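PDB 6FZZ: virulent strain associated lipoprotein from Borreliella spielmanii A14S, which is an outer surface lipoprotein of the pFam54 family that probably binds glutathione, as the Borrelia burgdorferi relative BBE31 does. Local coordinates for residues E37-E42 with D46-L51. Sequence-based numbering, arbitrary orientation.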
loop_
_atom_site.group_PDB
_atom_site.type_symbol
_atom_site.label_atom_id
_atom_site.label_comp_id
_atom_site.label_asym_id
_atom_site.label_seq_id
_atom_site.Cartn_x
_atom_site.Cartn_y
_atom_site.Cartn_z
ATOM N N GLU A 37 12.034 -2.819 1.320
ATOM C CA GLU A 37 12.884 -4.023 1.094
ATOM C C GLU A 37 13.739 -4.211 2.302
ATOM O O GLU A 37 13.915 -5.311 2.752
ATOM C CB GLU A 37 13.772 -3.938 -0.146
ATOM C CG GLU A 37 13.032 -4.039 -1.465
ATOM C CD GLU A 37 13.839 -3.428 -2.605
ATOM O OE1 GLU A 37 15.037 -3.259 -2.438
ATOM O OE2 GLU A 37 13.299 -3.111 -3.664
ATOM N N LYS A 38 14.228 -3.112 2.858
ATOM C CA LYS A 38 15.043 -3.150 4.065
ATOM C C LYS A 38 14.230 -3.606 5.273
ATOM O O LYS A 38 14.747 -4.397 6.054
ATOM C CB LYS A 38 15.773 -1.794 4.278
ATOM C CG LYS A 38 16.460 -1.663 5.630
ATOM C CD LYS A 38 17.469 -0.508 5.656
ATOM C CE LYS A 38 18.423 -0.637 6.846
ATOM N NZ LYS A 38 19.226 0.588 7.071
ATOM N N LYS A 39 12.956 -3.191 5.419
ATOM C CA LYS A 39 12.159 -3.654 6.511
ATOM C C LYS A 39 11.894 -5.179 6.389
ATOM O O LYS A 39 11.744 -5.867 7.430
ATOM C CB LYS A 39 10.785 -2.954 6.638
ATOM C CG LYS A 39 10.811 -1.470 6.980
ATOM C CD LYS A 39 11.427 -1.265 8.340
ATOM C CE LYS A 39 11.145 0.124 8.924
ATOM N NZ LYS A 39 12.429 0.526 9.506
ATOM N N LEU A 40 11.747 -5.677 5.162
ATOM C CA LEU A 40 11.647 -7.140 4.979
ATOM C C LEU A 40 12.996 -7.881 5.311
ATOM O O LEU A 40 13.038 -8.902 6.054
ATOM C CB LEU A 40 11.168 -7.471 3.590
ATOM C CG LEU A 40 11.236 -8.995 3.202
ATOM C CD1 LEU A 40 10.145 -9.761 3.909
ATOM C CD2 LEU A 40 11.170 -9.075 1.715
ATOM N N LYS A 41 14.090 -7.346 4.815
ATOM C CA LYS A 41 15.389 -7.931 5.098
ATOM C C LYS A 41 15.699 -7.995 6.568
ATOM O O LYS A 41 16.358 -8.958 7.022
ATOM C CB LYS A 41 16.497 -7.218 4.284
ATOM C CG LYS A 41 16.482 -7.670 2.828
ATOM C CD LYS A 41 17.159 -6.708 1.859
ATOM C CE LYS A 41 18.634 -6.622 2.079
ATOM N NZ LYS A 41 19.208 -5.998 0.863
ATOM N N GLU A 42 15.230 -7.009 7.345
ATOM C CA GLU A 42 15.470 -6.997 8.797
ATOM C C GLU A 42 14.303 -7.403 9.571
ATOM O O GLU A 42 14.273 -7.164 10.775
ATOM C CB GLU A 42 15.899 -5.580 9.297
ATOM C CG GLU A 42 17.055 -5.076 8.479
ATOM C CD GLU A 42 17.564 -3.664 8.856
ATOM O OE1 GLU A 42 16.892 -2.949 9.645
ATOM O OE2 GLU A 42 18.640 -3.301 8.327
ATOM N N ASP A 46 8.980 -12.306 14.694
ATOM C CA ASP A 46 7.547 -12.134 14.930
ATOM C C ASP A 46 6.864 -11.282 13.866
ATOM O O ASP A 46 5.672 -10.935 14.030
ATOM C CB ASP A 46 7.258 -11.571 16.312
ATOM C CG ASP A 46 7.701 -10.179 16.488
ATOM O OD1 ASP A 46 8.334 -9.558 15.628
ATOM O OD2 ASP A 46 7.404 -9.691 17.572
ATOM N N GLN A 47 7.650 -10.852 12.865
ATOM C CA GLN A 47 7.127 -10.067 11.750
ATOM C C GLN A 47 6.416 -8.794 12.251
ATOM O O GLN A 47 5.281 -8.506 11.829
ATOM C CB GLN A 47 6.228 -10.972 10.904
ATOM C CG GLN A 47 7.066 -12.108 10.295
ATOM C CD GLN A 47 6.273 -13.157 9.567
ATOM O OE1 GLN A 47 5.042 -13.272 9.691
ATOM N NE2 GLN A 47 6.977 -13.943 8.775
ATOM N N TYR A 48 7.060 -8.132 13.235
ATOM C CA TYR A 48 6.608 -6.842 13.818
ATOM C C TYR A 48 5.271 -6.943 14.531
ATOM O O TYR A 48 4.592 -5.926 14.656
ATOM C CB TYR A 48 6.561 -5.695 12.742
ATOM C CG TYR A 48 7.858 -5.472 11.952
ATOM C CD1 TYR A 48 8.964 -4.794 12.536
ATOM C CD2 TYR A 48 8.012 -5.915 10.641
ATOM C CE1 TYR A 48 10.120 -4.596 11.857
ATOM C CE2 TYR A 48 9.205 -5.728 9.946
ATOM C CZ TYR A 48 10.247 -5.034 10.555
ATOM O OH TYR A 48 11.440 -4.834 9.894
ATOM N N GLY A 49 4.950 -8.156 15.002
ATOM C CA GLY A 49 3.774 -8.554 15.708
ATOM C C GLY A 49 2.510 -8.568 14.817
ATOM O O GLY A 49 1.377 -8.471 15.328
ATOM N N ILE A 50 2.704 -8.653 13.500
ATOM C CA ILE A 50 1.582 -8.678 12.548
ATOM C C ILE A 50 1.078 -10.080 12.426
ATOM O O ILE A 50 1.437 -10.848 11.502
ATOM C CB ILE A 50 1.960 -8.083 11.170
ATOM C CG1 ILE A 50 2.342 -6.612 11.367
ATOM C CG2 ILE A 50 0.765 -8.134 10.231
ATOM C CD1 ILE A 50 3.065 -5.966 10.172
ATOM N N LEU A 51 0.271 -10.455 13.397
ATOM C CA LEU A 51 -0.203 -11.835 13.474
ATOM C C LEU A 51 -1.186 -12.113 12.331
ATOM O O LEU A 51 -1.416 -13.289 11.981
ATOM C CB LEU A 51 -0.881 -12.121 14.808
ATOM C CG LEU A 51 -0.057 -12.363 16.104
ATOM C CD1 LEU A 51 -1.030 -12.748 17.239
ATOM C CD2 LEU A 51 0.991 -13.458 15.993
#
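Lys-39, in the last turn of helix 15-41, meets Tyr-48 where the following loop runs through three successive positive-phi residues, Gln-47 to Gly-49, and so coils in the left-handed sense. The contact joins the C-terminal end of this helix to the loop after it, at the surface of the all-helical BbCRASP-1-family (pFam54) part of the lipoprotein. Backbone bonds from Gly-49 N to Asp-46 O (3.0 Å) and from Ile-50 N to Gln-47 O (3.1 Å) hold the left-handed turn, while Tyr-48 N makes a weak bond to Asp-46 OD1. Chi1 of -54° sets Tyr-48 CG beside the backbone N, and the ring extends until its hydroxyl meets the helix end. There it donates to Lys-39 O at 2.7 Å, arriving in the carbonyl plane on a lone pair (C=O...OH angle 124°); the carbonyl oxygen in turn sits at the edge of the ring, near its plane. The Lys-39 side chain crosses the tyrosine at about a right angle: CB lies 3.8 Å from Tyr-48 OH, and the bend at chi2 (-63°) folds CD back to 3.9 Å from the same oxygen before the chain leads away. Tyr-81 of helix 71-83 stacks edge-to-face with the Tyr-48 ring, and Leu-92 of helix 89-102 also touches Tyr-48. Past the helix end, Glu-42 O approaches Tyr-48 OH to 3.8 Å.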